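Local atomic coordinates of hypothetical protein (Lactobacillus plantarum, PDB entry 2IAY), a protein that is of unknown function but probably has a role in amino-acid metabolism. Residues A[55-60]-A[81-86]; A[43-48]-A[99-104]; A[68-73]-A[109-114]; A[15-20]-A[104-109]. All blocks are in the same frame, centred on the assembly; numbering follows the deposited sequence. Where two conformers were deposited one is given.

Contact 1: residues A[55-60]-A[81-86]; sequences AAFKLK and QRANIF. With GOL (glycerol), chain C.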
loop_
_atom_site.group_PDB
_atom_site.type_symbol
_atom_site.label_atom_id
_atom_site.label_comp_id
_atom_site.label_asym_id
_atom_site.label_seq_id
_atom_site.Cartn_x
_atom_site.Cartn_y
_atom_site.Cartn_z
ATOM N N ALA A 55 -4.088 -15.764 2.564
ATOM C CA ALA A 55 -3.083 -14.958 1.856
ATOM C C ALA A 55 -1.691 -15.223 2.384
ATOM O O ALA A 55 -1.507 -15.397 3.595
ATOM C CB ALA A 55 -3.411 -13.472 2.019
ATOM N N ALA A 56 -0.687 -15.192 1.517
ATOM C CA ALA A 56 0.687 -15.183 1.996
ATOM C C ALA A 56 0.994 -13.850 2.718
ATOM O O ALA A 56 1.638 -13.807 3.752
ATOM C CB ALA A 56 1.642 -15.373 0.856
ATOM N N PHE A 57 0.484 -12.761 2.144
ATOM C CA PHE A 57 0.757 -11.420 2.635
ATOM C C PHE A 57 -0.471 -10.553 2.389
ATOM O O PHE A 57 -1.332 -10.911 1.606
ATOM C CB PHE A 57 1.990 -10.785 1.929
ATOM C CG PHE A 57 3.214 -11.637 1.950
ATOM C CD1 PHE A 57 3.955 -11.774 3.126
ATOM C CD2 PHE A 57 3.606 -12.342 0.835
ATOM C CE1 PHE A 57 5.041 -12.574 3.155
ATOM C CE2 PHE A 57 4.746 -13.128 0.868
ATOM C CZ PHE A 57 5.441 -13.250 2.024
ATOM N N LYS A 58 -0.478 -9.379 3.010
ATOM C CA LYS A 58 -1.409 -8.316 2.645
ATOM C C LYS A 58 -0.657 -7.037 2.468
ATOM O O LYS A 58 0.335 -6.755 3.168
ATOM C CB LYS A 58 -2.493 -8.121 3.687
ATOM C CG LYS A 58 -3.280 -9.435 3.916
ATOM C CD LYS A 58 -4.455 -9.271 4.828
ATOM C CE LYS A 58 -5.485 -10.436 4.667
ATOM N NZ LYS A 58 -6.848 -9.835 4.624
ATOM N N LEU A 59 -1.136 -6.236 1.539
ATOM C CA LEU A 59 -0.716 -4.863 1.364
ATOM C C LEU A 59 -1.779 -3.972 2.015
ATOM O O LEU A 59 -2.956 -4.109 1.727
ATOM C CB LEU A 59 -0.671 -4.557 -0.127
ATOM C CG LEU A 59 -0.435 -3.107 -0.516
ATOM C CD1 LEU A 59 0.936 -2.560 -0.022
ATOM C CD2 LEU A 59 -0.580 -2.990 -2.013
ATOM N N LYS A 60 -1.345 -3.091 2.917
ATOM C CA LYS A 60 -2.209 -2.134 3.563
ATOM C C LYS A 60 -1.694 -0.715 3.349
ATOM O O LYS A 60 -0.504 -0.452 3.518
ATOM C CB LYS A 60 -2.309 -2.439 5.059
ATOM C CG LYS A 60 -2.875 -3.807 5.361
ATOM C CD LYS A 60 -3.056 -4.100 6.845
ATOM C CE LYS A 60 -4.125 -3.233 7.466
ATOM N N GLN A 81 1.483 -9.071 11.422
ATOM C CA GLN A 81 2.931 -9.275 11.476
ATOM C C GLN A 81 3.596 -8.672 10.268
ATOM O O GLN A 81 3.228 -9.009 9.142
ATOM C CB GLN A 81 3.293 -10.750 11.471
ATOM C CG GLN A 81 3.653 -11.276 12.771
ATOM C CD GLN A 81 3.843 -12.747 12.716
ATOM O OE1 GLN A 81 2.893 -13.494 12.457
ATOM N NE2 GLN A 81 5.069 -13.186 12.921
ATOM N N ARG A 82 4.598 -7.812 10.472
ATOM C CA ARG A 82 5.416 -7.248 9.387
ATOM C C ARG A 82 6.073 -8.345 8.569
ATOM O O ARG A 82 6.614 -9.326 9.114
ATOM C CB ARG A 82 6.535 -6.317 9.903
ATOM C CG ARG A 82 6.095 -5.110 10.603
ATOM C CD ARG A 82 6.492 -3.878 9.896
ATOM N NE ARG A 82 7.928 -3.711 9.682
ATOM C CZ ARG A 82 8.761 -3.040 10.481
ATOM N NH1 ARG A 82 8.399 -2.539 11.694
ATOM N NH2 ARG A 82 10.012 -2.936 10.068
ATOM N N ALA A 83 6.054 -8.154 7.267
ATOM C CA ALA A 83 6.628 -9.077 6.317
ATOM C C ALA A 83 7.526 -8.322 5.380
ATOM O O ALA A 83 7.295 -7.144 5.069
ATOM C CB ALA A 83 5.528 -9.785 5.524
ATOM N N ASN A 84 8.496 -9.045 4.868
ATOM C CA ASN A 84 9.447 -8.563 3.856
ATOM C C ASN A 84 9.302 -9.468 2.661
ATOM O O ASN A 84 9.732 -10.616 2.688
ATOM C CB ASN A 84 10.879 -8.641 4.428
ATOM C CG ASN A 84 11.952 -8.092 3.499
ATOM O OD1 ASN A 84 11.827 -8.175 2.283
ATOM N ND2 ASN A 84 13.058 -7.606 4.077
ATOM N N ILE A 85 8.630 -8.969 1.621
ATOM C CA ILE A 85 8.369 -9.808 0.456
ATOM C C ILE A 85 9.496 -9.742 -0.573
ATOM O O ILE A 85 9.399 -10.417 -1.610
ATOM C CB ILE A 85 6.948 -9.474 -0.148
ATOM C CG1 ILE A 85 6.943 -8.189 -0.929
ATOM C CG2 ILE A 85 5.852 -9.445 0.916
ATOM C CD1 ILE A 85 5.659 -8.010 -1.787
ATOM N N PHE A 86 10.508 -8.898 -0.369
ATOM C CA PHE A 86 11.572 -8.641 -1.393
ATOM C C PHE A 86 12.905 -9.323 -1.161
ATOM O O PHE A 86 13.620 -9.630 -2.126
ATOM C CB PHE A 86 11.863 -7.147 -1.491
ATOM C CG PHE A 86 10.696 -6.365 -1.929
ATOM C CD1 PHE A 86 10.375 -6.278 -3.266
ATOM C CD2 PHE A 86 9.849 -5.784 -1.018
ATOM C CE1 PHE A 86 9.323 -5.545 -3.645
ATOM C CE2 PHE A 86 8.779 -5.081 -1.424
ATOM C CZ PHE A 86 8.500 -4.966 -2.748
HETATM C C1 GOL C . -9.615 -7.478 2.185
HETATM C C2 GOL C . -8.455 -7.926 1.294
HETATM O O2 GOL C . -7.873 -9.065 1.868
HETATM C C3 GOL C . -8.931 -8.150 -0.136
HETATM O O3 GOL C . -7.950 -8.660 -1.029
#
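Phe57 meets Ala83 and Ile85 where the start of strand 57-63 comes up against the loop that follows strand 70-76 and leads to helix 92-107. The ring is the receiving surface. Ile85 lays its branch methyl CG2 almost centrally on one face, 3.5 Å from the centroid of the Phe57 ring and only 9° off the ring normal, a well-formed CH-pi contact. Two torsions set this up. In Phe57, chi1 of -52° places CG beside the backbone N and opposite the carbonyl carbon, and the ring is thereby held out toward the loop. In Ile85, chi1 of 76° puts CG1 between the backbone N and the carbonyl carbon, a crowded position, and leaves CG2 to go down on the ring. Ala83 adds its single methyl at the CD1–CE1 side, with Ala83 CB 3.5 Å from Phe57 CD1 in an oblique approach. Asn84 OD1 accepts from Phe86 N (3.0 Å) in an Asx turn that has Ile85 as its middle residue. Phe57 lies in a classic beta bulge, with Ala56 and Phe57 paired against Leu47, and its ring also meets His91 edge-to-face. Outside the two segments, Ala83 O is tied to Thr74 OG1 by a hydrogen bond. Between the segments themselves there is none: three buried residues meet through apolar and CH-pi contact alone.

Contact 2: residues A[43-48]-A[99-104]; sequences FERSLD and RYILAN. With GOL (glycerol), chain C.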
loop_
_atom_site.group_PDB
_atom_site.type_symbol
_atom_site.label_atom_id
_atom_site.label_comp_id
_atom_site.label_asym_id
_atom_site.label_seq_id
_atom_site.Cartn_x
_atom_site.Cartn_y
_atom_site.Cartn_z
ATOM N N PHE A 43 -7.026 1.120 2.425
ATOM C CA PHE A 43 -7.015 0.189 1.306
ATOM C C PHE A 43 -6.243 -1.053 1.759
ATOM O O PHE A 43 -5.216 -0.939 2.430
ATOM C CB PHE A 43 -6.288 0.868 0.110
ATOM C CG PHE A 43 -6.154 0.020 -1.126
ATOM C CD1 PHE A 43 -5.083 -0.812 -1.288
ATOM C CD2 PHE A 43 -7.090 0.077 -2.101
ATOM C CE1 PHE A 43 -4.950 -1.562 -2.434
ATOM C CE2 PHE A 43 -6.977 -0.680 -3.265
ATOM C CZ PHE A 43 -5.907 -1.494 -3.396
ATOM N N GLU A 44 -6.767 -2.211 1.413
ATOM C CA GLU A 44 -6.084 -3.459 1.735
ATOM C C GLU A 44 -6.301 -4.465 0.625
ATOM O O GLU A 44 -7.407 -4.619 0.121
ATOM C CB GLU A 44 -6.590 -4.013 3.070
ATOM C CG GLU A 44 -6.042 -5.372 3.433
ATOM C CD GLU A 44 -6.702 -5.911 4.671
ATOM O OE1 GLU A 44 -6.592 -5.240 5.727
ATOM O OE2 GLU A 44 -7.311 -6.985 4.561
ATOM N N ARG A 45 -5.248 -5.191 0.286
ATOM C CA ARG A 45 -5.341 -6.306 -0.660
ATOM C C ARG A 45 -4.537 -7.499 -0.211
ATOM O O ARG A 45 -3.422 -7.350 0.246
ATOM C CB ARG A 45 -4.853 -5.923 -2.058
ATOM C CG ARG A 45 -5.758 -4.950 -2.814
ATOM C CD ARG A 45 -7.068 -5.596 -3.247
ATOM N NE ARG A 45 -7.887 -4.672 -4.005
ATOM C CZ ARG A 45 -8.769 -3.809 -3.507
ATOM N NH1 ARG A 45 -8.960 -3.675 -2.205
ATOM N NH2 ARG A 45 -9.479 -3.044 -4.340
ATOM N N SER A 46 -5.124 -8.675 -0.371
ATOM C CA SER A 46 -4.408 -9.932 -0.249
ATOM C C SER A 46 -3.401 -10.103 -1.367
ATOM O O SER A 46 -3.605 -9.652 -2.475
ATOM C CB SER A 46 -5.383 -11.064 -0.298
ATOM O OG SER A 46 -6.135 -11.020 0.869
ATOM N N LEU A 47 -2.296 -10.736 -1.047
ATOM C CA LEU A 47 -1.278 -11.122 -1.993
ATOM C C LEU A 47 -1.026 -12.627 -1.907
ATOM O O LEU A 47 -0.791 -13.198 -0.826
ATOM C CB LEU A 47 0.037 -10.399 -1.728
ATOM C CG LEU A 47 -0.017 -8.874 -1.681
ATOM C CD1 LEU A 47 1.346 -8.319 -1.267
ATOM C CD2 LEU A 47 -0.497 -8.263 -3.016
ATOM N N ASP A 48 -1.030 -13.261 -3.089
ATOM C CA ASP A 48 -0.598 -14.654 -3.261
ATOM C C ASP A 48 -1.232 -15.640 -2.274
ATOM O O ASP A 48 -0.534 -16.348 -1.568
ATOM C CB ASP A 48 0.947 -14.732 -3.210
ATOM C CG ASP A 48 1.509 -16.051 -3.715
ATOM O OD1 ASP A 48 0.772 -16.790 -4.397
ATOM O OD2 ASP A 48 2.681 -16.331 -3.396
ATOM N N ARG A 99 3.234 -4.941 -7.255
ATOM C CA ARG A 99 3.585 -3.940 -8.265
ATOM C C ARG A 99 2.441 -3.602 -9.206
ATOM O O ARG A 99 2.268 -2.457 -9.613
ATOM C CB ARG A 99 4.806 -4.387 -9.051
ATOM C CG ARG A 99 6.132 -4.367 -8.288
ATOM C CD ARG A 99 6.532 -2.981 -7.799
ATOM N NE ARG A 99 7.956 -3.029 -7.414
ATOM C CZ ARG A 99 8.485 -2.784 -6.227
ATOM N NH1 ARG A 99 7.769 -2.242 -5.270
ATOM N NH2 ARG A 99 9.752 -3.103 -6.000
ATOM N N TYR A 100 1.641 -4.603 -9.562
ATOM C CA TYR A 100 0.471 -4.400 -10.391
ATOM C C TYR A 100 -0.528 -3.456 -9.715
ATOM O O TYR A 100 -1.050 -2.554 -10.339
ATOM C CB TYR A 100 -0.160 -5.792 -10.695
ATOM C CG TYR A 100 -1.319 -5.731 -11.659
ATOM C CD1 TYR A 100 -2.599 -5.458 -11.236
ATOM C CD2 TYR A 100 -1.096 -5.873 -13.020
ATOM C CE1 TYR A 100 -3.656 -5.363 -12.177
ATOM C CE2 TYR A 100 -2.112 -5.816 -13.939
ATOM C CZ TYR A 100 -3.369 -5.552 -13.516
ATOM O OH TYR A 100 -4.358 -5.479 -14.449
ATOM N N ILE A 101 -0.802 -3.705 -8.440
ATOM C CA ILE A 101 -1.702 -2.884 -7.680
ATOM C C ILE A 101 -1.193 -1.448 -7.629
ATOM O O ILE A 101 -1.931 -0.474 -7.870
ATOM C CB ILE A 101 -1.913 -3.471 -6.245
ATOM C CG1 ILE A 101 -2.654 -4.807 -6.309
ATOM C CG2 ILE A 101 -2.659 -2.467 -5.357
ATOM C CD1 ILE A 101 -2.492 -5.666 -5.052
ATOM N N LEU A 102 0.074 -1.287 -7.256
ATOM C CA LEU A 102 0.639 0.050 -7.116
ATOM C C LEU A 102 0.811 0.781 -8.432
ATOM O O LEU A 102 0.772 1.991 -8.463
ATOM C CB LEU A 102 1.940 0.008 -6.324
ATOM C CG LEU A 102 1.824 -0.519 -4.891
ATOM C CD1 LEU A 102 3.168 -0.462 -4.167
ATOM C CD2 LEU A 102 0.768 0.250 -4.117
ATOM N N ALA A 103 0.953 0.051 -9.534
ATOM C CA ALA A 103 1.067 0.691 -10.826
ATOM C C ALA A 103 -0.189 1.488 -11.123
ATOM O O ALA A 103 -0.129 2.532 -11.716
ATOM C CB ALA A 103 1.271 -0.373 -11.932
ATOM N N ASN A 104 -1.346 1.001 -10.708
ATOM C CA ASN A 104 -2.577 1.744 -10.881
ATOM C C ASN A 104 -2.559 3.076 -10.085
ATOM O O ASN A 104 -3.097 4.065 -10.537
ATOM C CB ASN A 104 -3.805 0.932 -10.471
ATOM C CG ASN A 104 -4.133 -0.184 -11.403
ATOM O OD1 ASN A 104 -3.882 -0.087 -12.606
ATOM N ND2 ASN A 104 -4.774 -1.216 -10.876
HETATM C C1 GOL C . -9.615 -7.478 2.185
HETATM C C2 GOL C . -8.455 -7.926 1.294
HETATM O O2 GOL C . -7.873 -9.065 1.868
HETATM C C3 GOL C . -8.931 -8.150 -0.136
HETATM O O3 GOL C . -7.950 -8.660 -1.029
#
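The Phe43 ring and the Arg45 guanidinium lie against each other, Phe43 CE2 sitting 3.5 Å above one face of the guanidinium and offset toward the rim of that group. Ile101 CG2 reaches the Phe43 ring obliquely, at 3.8 Å from Phe43 CE1, while the ring of Phe105 meets Phe43 edge-to-face. This is helix-on-sheet packing: helix 92-107 rests against strand 41-47 of the four-stranded antiparallel sheet, the two short axes running roughly antiparallel (152°) at a closest approach of 10.9 Å. Ile101 supplies the helix side of the contact and divides its work between two branches, CG2 going to Phe43 while Ile101 CD1 touches both Arg45 CB (3.8 Å) and Leu47 CD2 (3.9 Å). Arg45 thus offers the helix its aliphatic root, and a bend at chi2 (-70°) turns the chain so that NH1 can donate to Glu44 O. Away from the helix, a glycerol, probably from the crystallisation liquor, sits against Ser46, whose backbone N gives a nearly straight bond (177°) to glycerol O3 at 2.9 Å.

Contact 3: residues A[68-73]-A[109-114]; sequences TGFKMT and DILTTD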
loop_
_atom_site.group_PDB
_atom_site.type_symbol
_atom_site.label_atom_id
_atom_site.label_comp_id
_atom_site.label_asym_id
_atom_site.label_seq_id
_atom_site.Cartn_x
_atom_site.Cartn_y
_atom_site.Cartn_z
ATOM N N THR A 68 -2.305 14.647 3.192
ATOM C CA THR A 68 -0.932 15.130 3.131
ATOM C C THR A 68 0.093 14.103 3.639
ATOM O O THR A 68 1.279 14.379 3.541
ATOM C CB THR A 68 -0.771 16.387 3.974
ATOM O OG1 THR A 68 -1.204 16.063 5.294
ATOM C CG2 THR A 68 -1.539 17.554 3.394
ATOM N N GLY A 69 -0.345 12.949 4.123
ATOM C CA GLY A 69 0.602 11.930 4.549
ATOM C C GLY A 69 -0.013 10.558 4.450
ATOM O O GLY A 69 -1.229 10.444 4.354
ATOM N N PHE A 70 0.830 9.518 4.426
ATOM C CA PHE A 70 0.339 8.161 4.286
ATOM C C PHE A 70 1.189 7.195 5.084
ATOM O O PHE A 70 2.258 7.527 5.599
ATOM C CB PHE A 70 0.176 7.710 2.819
ATOM C CG PHE A 70 1.427 7.234 2.097
ATOM C CD1 PHE A 70 2.526 8.061 1.869
ATOM C CD2 PHE A 70 1.446 5.985 1.495
ATOM C CE1 PHE A 70 3.606 7.615 1.136
ATOM C CE2 PHE A 70 2.526 5.553 0.765
ATOM C CZ PHE A 70 3.607 6.373 0.573
ATOM N N LYS A 71 0.665 5.985 5.173
ATOM C CA LYS A 71 1.300 4.823 5.715
ATOM C C LYS A 71 1.073 3.676 4.749
ATOM O O LYS A 71 0.010 3.564 4.156
ATOM C CB LYS A 71 0.698 4.424 7.071
ATOM C CG LYS A 71 0.795 5.475 8.113
ATOM C CD LYS A 71 -0.122 5.190 9.289
ATOM C CE LYS A 71 0.016 6.221 10.388
ATOM N NZ LYS A 71 -0.777 5.876 11.625
HETATM N N MSE A 72 2.070 2.800 4.591
HETATM C CA MSE A 72 1.914 1.647 3.734
HETATM C C MSE A 72 2.815 0.544 4.239
HETATM O O MSE A 72 3.967 0.790 4.586
HETATM C CB MSE A 72 2.216 1.994 2.296
HETATM C CG MSE A 72 1.958 0.848 1.324
HETATM SE SE MSE A 72 2.194 1.412 -0.539
HETATM C CE MSE A 72 4.068 1.727 -0.450
ATOM N N THR A 73 2.286 -0.658 4.319
ATOM C CA THR A 73 3.001 -1.803 4.883
ATOM C C THR A 73 2.640 -3.100 4.172
ATOM O O THR A 73 1.577 -3.229 3.610
ATOM C CB THR A 73 2.677 -1.975 6.392
ATOM O OG1 THR A 73 1.262 -2.054 6.586
ATOM C CG2 THR A 73 3.239 -0.801 7.235
ATOM N N ASP A 109 -2.163 9.255 -10.177
ATOM C CA ASP A 109 -1.732 10.401 -9.362
ATOM C C ASP A 109 -2.000 10.220 -7.880
ATOM O O ASP A 109 -2.376 11.165 -7.197
ATOM C CB ASP A 109 -2.303 11.740 -9.890
ATOM C CG ASP A 109 -1.743 12.986 -9.200
ATOM O OD1 ASP A 109 -0.537 13.039 -8.936
ATOM O OD2 ASP A 109 -2.507 13.948 -8.931
ATOM N N ILE A 110 -1.752 9.006 -7.384
ATOM C CA ILE A 110 -1.792 8.736 -5.955
ATOM C C ILE A 110 -0.390 8.617 -5.385
ATOM O O ILE A 110 -0.094 9.236 -4.349
ATOM C CB ILE A 110 -2.679 7.507 -5.618
ATOM C CG1 ILE A 110 -4.159 7.789 -6.041
ATOM C CG2 ILE A 110 -2.549 7.128 -4.144
ATOM C CD1 ILE A 110 -5.047 6.569 -6.072
ATOM N N LEU A 111 0.452 7.825 -6.048
ATOM C CA LEU A 111 1.853 7.617 -5.647
ATOM C C LEU A 111 2.772 7.922 -6.819
ATOM O O LEU A 111 2.371 7.750 -7.976
ATOM C CB LEU A 111 2.103 6.162 -5.228
ATOM C CG LEU A 111 1.324 5.649 -4.017
ATOM C CD1 LEU A 111 1.663 4.161 -3.790
ATOM C CD2 LEU A 111 1.631 6.491 -2.762
ATOM N N THR A 112 4.003 8.276 -6.496
ATOM C CA THR A 112 5.115 8.265 -7.459
ATOM C C THR A 112 6.264 7.459 -6.871
ATOM O O THR A 112 6.254 7.108 -5.703
ATOM C CB THR A 112 5.578 9.658 -7.817
ATOM O OG1 THR A 112 6.087 10.294 -6.642
ATOM C CG2 THR A 112 4.473 10.455 -8.461
ATOM N N THR A 113 7.241 7.132 -7.693
ATOM C CA THR A 113 8.486 6.568 -7.189
ATOM C C THR A 113 9.645 7.229 -7.932
ATOM O O THR A 113 9.451 7.997 -8.871
ATOM C CB THR A 113 8.460 4.999 -7.256
ATOM O OG1 THR A 113 9.608 4.429 -6.631
ATOM C CG2 THR A 113 8.371 4.492 -8.660
ATOM N N ASP A 114 10.874 6.972 -7.485
ATOM C CA ASP A 114 12.020 7.661 -8.113
ATOM C C ASP A 114 12.274 7.124 -9.525
ATOM O O ASP A 114 12.059 5.929 -9.791
ATOM C CB ASP A 114 13.268 7.501 -7.275
ATOM C CG ASP A 114 13.162 8.146 -5.913
ATOM O OD1 ASP A 114 12.218 8.943 -5.614
ATOM O OD2 ASP A 114 14.096 7.912 -5.119
ATOM O OXT ASP A 114 12.696 7.869 -10.438
#
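Two antiparallel sheets meet in the core here, strand 70-76 of the four-stranded sheet facing strand 111-113 of the three-stranded one. The two segments share no hydrogen bond; their nearest CA atoms, those of Phe70 and Leu111, are 10.1 Å apart, and side chains span the interval. Leu111 splits its two methyls between two partners. Leu111 CD2 comes to the far end of the Phe70 ring, 3.8 Å from Phe70 CE2, in an off-centre CH-pi contact that lies 30° from the ring normal, and the two side chains cross at about a right angle. CD1 goes instead to the selenium of Met72, a selenomethionine, with 4.3 Å between Leu111 CD1 and Met72 SE. In Phe70, chi1 of 81° sets CG between the backbone N and the carbonyl carbon, so the ring lies over its own backbone. Tyr17, Met61, Leu102 and Phe105 also press on Leu111, making it a meeting point of both sheets and helix 92-107. Every touching group is buried and nonpolar, and the segments meet through apolar and CH-pi contact.

Contact 4: residues A[15-20]-A[104-109]; sequences KTYTLS and NFIERD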
loop_
_atom_site.group_PDB
_atom_site.type_symbol
_atom_site.label_atom_id
_atom_site.label_comp_id
_atom_site.label_asym_id
_atom_site.label_seq_id
_atom_site.Cartn_x
_atom_site.Cartn_y
_atom_site.Cartn_z
ATOM N N LYS A 15 12.704 0.302 -3.924
ATOM C CA LYS A 15 11.984 1.498 -4.347
ATOM C C LYS A 15 11.359 2.171 -3.137
ATOM O O LYS A 15 10.942 1.496 -2.230
ATOM C CB LYS A 15 10.800 1.106 -5.284
ATOM C CG LYS A 15 11.277 0.517 -6.547
ATOM C CD LYS A 15 10.176 0.305 -7.520
ATOM C CE LYS A 15 10.786 -0.557 -8.612
ATOM N NZ LYS A 15 10.166 -0.504 -9.897
ATOM N N THR A 16 11.237 3.483 -3.200
ATOM C CA THR A 16 10.489 4.290 -2.243
ATOM C C THR A 16 9.276 4.869 -2.979
ATOM O O THR A 16 9.416 5.337 -4.120
ATOM C CB THR A 16 11.419 5.387 -1.650
ATOM O OG1 THR A 16 12.408 4.766 -0.827
ATOM C CG2 THR A 16 10.698 6.355 -0.781
ATOM N N TYR A 17 8.125 4.888 -2.318
ATOM C CA TYR A 17 6.924 5.477 -2.887
ATOM C C TYR A 17 6.653 6.780 -2.171
ATOM O O TYR A 17 6.808 6.887 -0.954
ATOM C CB TYR A 17 5.725 4.507 -2.747
ATOM C CG TYR A 17 5.864 3.338 -3.654
ATOM C CD1 TYR A 17 6.510 2.190 -3.235
ATOM C CD2 TYR A 17 5.371 3.382 -4.946
ATOM C CE1 TYR A 17 6.664 1.116 -4.081
ATOM C CE2 TYR A 17 5.512 2.300 -5.776
ATOM C CZ TYR A 17 6.187 1.181 -5.342
ATOM O OH TYR A 17 6.359 0.101 -6.167
ATOM N N THR A 18 6.243 7.782 -2.949
ATOM C CA THR A 18 5.903 9.098 -2.452
ATOM C C THR A 18 4.452 9.401 -2.710
ATOM O O THR A 18 3.927 9.160 -3.784
ATOM C CB THR A 18 6.768 10.122 -3.188
ATOM O OG1 THR A 18 8.140 9.850 -2.900
ATOM C CG2 THR A 18 6.474 11.569 -2.760
ATOM N N LEU A 19 3.782 9.977 -1.729
ATOM C CA LEU A 19 2.395 10.399 -1.893
ATOM C C LEU A 19 2.362 11.613 -2.814
ATOM O O LEU A 19 3.079 12.551 -2.609
ATOM C CB LEU A 19 1.798 10.723 -0.527
ATOM C CG LEU A 19 0.305 11.100 -0.499
ATOM C CD1 LEU A 19 -0.587 9.921 -0.879
ATOM C CD2 LEU A 19 -0.094 11.666 0.841
ATOM N N SER A 20 1.493 11.595 -3.800
ATOM C CA SER A 20 1.368 12.726 -4.681
ATOM C C SER A 20 0.913 13.945 -3.912
ATOM O O SER A 20 -0.067 13.885 -3.183
ATOM C CB SER A 20 0.388 12.479 -5.804
ATOM O OG SER A 20 0.182 13.712 -6.463
ATOM N N ASN A 104 -1.346 1.001 -10.708
ATOM C CA ASN A 104 -2.577 1.744 -10.881
ATOM C C ASN A 104 -2.559 3.076 -10.085
ATOM O O ASN A 104 -3.097 4.065 -10.537
ATOM C CB ASN A 104 -3.805 0.932 -10.471
ATOM C CG ASN A 104 -4.133 -0.184 -11.403
ATOM O OD1 ASN A 104 -3.882 -0.087 -12.606
ATOM N ND2 ASN A 104 -4.774 -1.216 -10.876
ATOM N N PHE A 105 -1.970 3.029 -8.885
ATOM C CA PHE A 105 -1.855 4.225 -8.076
ATOM C C PHE A 105 -0.893 5.234 -8.714
ATOM O O PHE A 105 -1.128 6.434 -8.638
ATOM C CB PHE A 105 -1.397 3.868 -6.661
ATOM C CG PHE A 105 -2.348 3.046 -5.816
ATOM C CD1 PHE A 105 -3.595 2.632 -6.253
ATOM C CD2 PHE A 105 -1.944 2.697 -4.553
ATOM C CE1 PHE A 105 -4.388 1.847 -5.422
ATOM C CE2 PHE A 105 -2.764 1.943 -3.720
ATOM C CZ PHE A 105 -3.974 1.483 -4.181
ATOM N N ILE A 106 0.158 4.728 -9.366
ATOM C CA ILE A 106 1.098 5.608 -10.098
ATOM C C ILE A 106 0.389 6.257 -11.295
ATOM O O ILE A 106 0.487 7.451 -11.521
ATOM C CB ILE A 106 2.321 4.830 -10.550
ATOM C CG1 ILE A 106 3.138 4.452 -9.320
ATOM C CG2 ILE A 106 3.154 5.711 -11.496
ATOM C CD1 ILE A 106 4.285 3.513 -9.595
ATOM N N GLU A 107 -0.391 5.486 -12.020
ATOM C CA GLU A 107 -1.102 6.006 -13.202
ATOM C C GLU A 107 -2.226 6.991 -12.908
ATOM O O GLU A 107 -2.601 7.785 -13.767
ATOM C CB GLU A 107 -1.645 4.827 -13.994
ATOM C CG GLU A 107 -0.501 4.027 -14.671
ATOM C CD GLU A 107 0.558 4.887 -15.385
ATOM O OE1 GLU A 107 0.181 5.709 -16.242
ATOM O OE2 GLU A 107 1.776 4.751 -15.065
ATOM N N ARG A 108 -2.705 6.985 -11.674
ATOM C CA ARG A 108 -3.834 7.823 -11.272
ATOM C C ARG A 108 -3.452 8.901 -10.252
ATOM O O ARG A 108 -4.291 9.437 -9.569
ATOM C CB ARG A 108 -5.003 6.957 -10.813
ATOM C CG ARG A 108 -5.420 5.902 -11.839
ATOM C CD ARG A 108 -6.230 6.471 -12.988
ATOM N NE ARG A 108 -7.565 6.816 -12.523
ATOM C CZ ARG A 108 -8.026 8.052 -12.321
ATOM N NH1 ARG A 108 -7.324 9.156 -12.637
ATOM N NH2 ARG A 108 -9.235 8.187 -11.826
ATOM N N ASP A 109 -2.163 9.255 -10.177
ATOM C CA ASP A 109 -1.732 10.401 -9.362
ATOM C C ASP A 109 -2.000 10.220 -7.880
ATOM O O ASP A 109 -2.376 11.165 -7.197
ATOM C CB ASP A 109 -2.303 11.740 -9.890
ATOM C CG ASP A 109 -1.743 12.986 -9.200
ATOM O OD1 ASP A 109 -0.537 13.039 -8.936
ATOM O OD2 ASP A 109 -2.507 13.948 -8.931
#
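The strand 17-19 and the end of helix 92-107 converge toward their C-terminal ends, where the CA atoms of Ser20 and Asp109 are 6.1 Å apart. The contact belongs to the turn between helix 92-107 and strand 111-113, which is the edge partner of 17-19 in the three-stranded antiparallel sheet. The helix gives way at Arg108, and Asp109 follows with a positive phi of 63° as the chain turns off toward strand 111-113. Ile106 CD1 stands 4.2 Å from Tyr17 CE2, at the ring edge and near its plane, the side chains crossing at about a right angle. At the other end the contact turns polar. Asp109 has CG opposite its backbone N (chi1 -172°), which brings the carboxylate to Ser20. Its second oxygen, OD2, is taken up by Thr22 OG1 and by the salt bridge to Lys24 NZ, so both oxygens have partners. Ser20 OG donates to Asp109 OD1 at 2.7 Å, reaching that oxygen from above the carboxylate plane, 44° out of it.

In the fold
From the N terminus, the chain first enters 15-20, which waits for its partner until 104-109 and so makes contact 4 the widest closure. Within that span lies contact 2, joining 43-48 to 99-104, and within contact 2 in turn lies contact 1, from 55-60 to 81-86. Contact 3 breaks this order: 68-73 falls between the ends of the other loops, while 109-114 follows them or overlaps at Asp109, so it crosses contacts 1, 2 and 4. Contacts 2 and 4 share Asn104. Contact 1 joins the four-stranded sheet to the loop before helix 92-107, contact 2 that sheet to the helix, contact 3 the two sheets, and contact 4 the three-stranded sheet to the helix end.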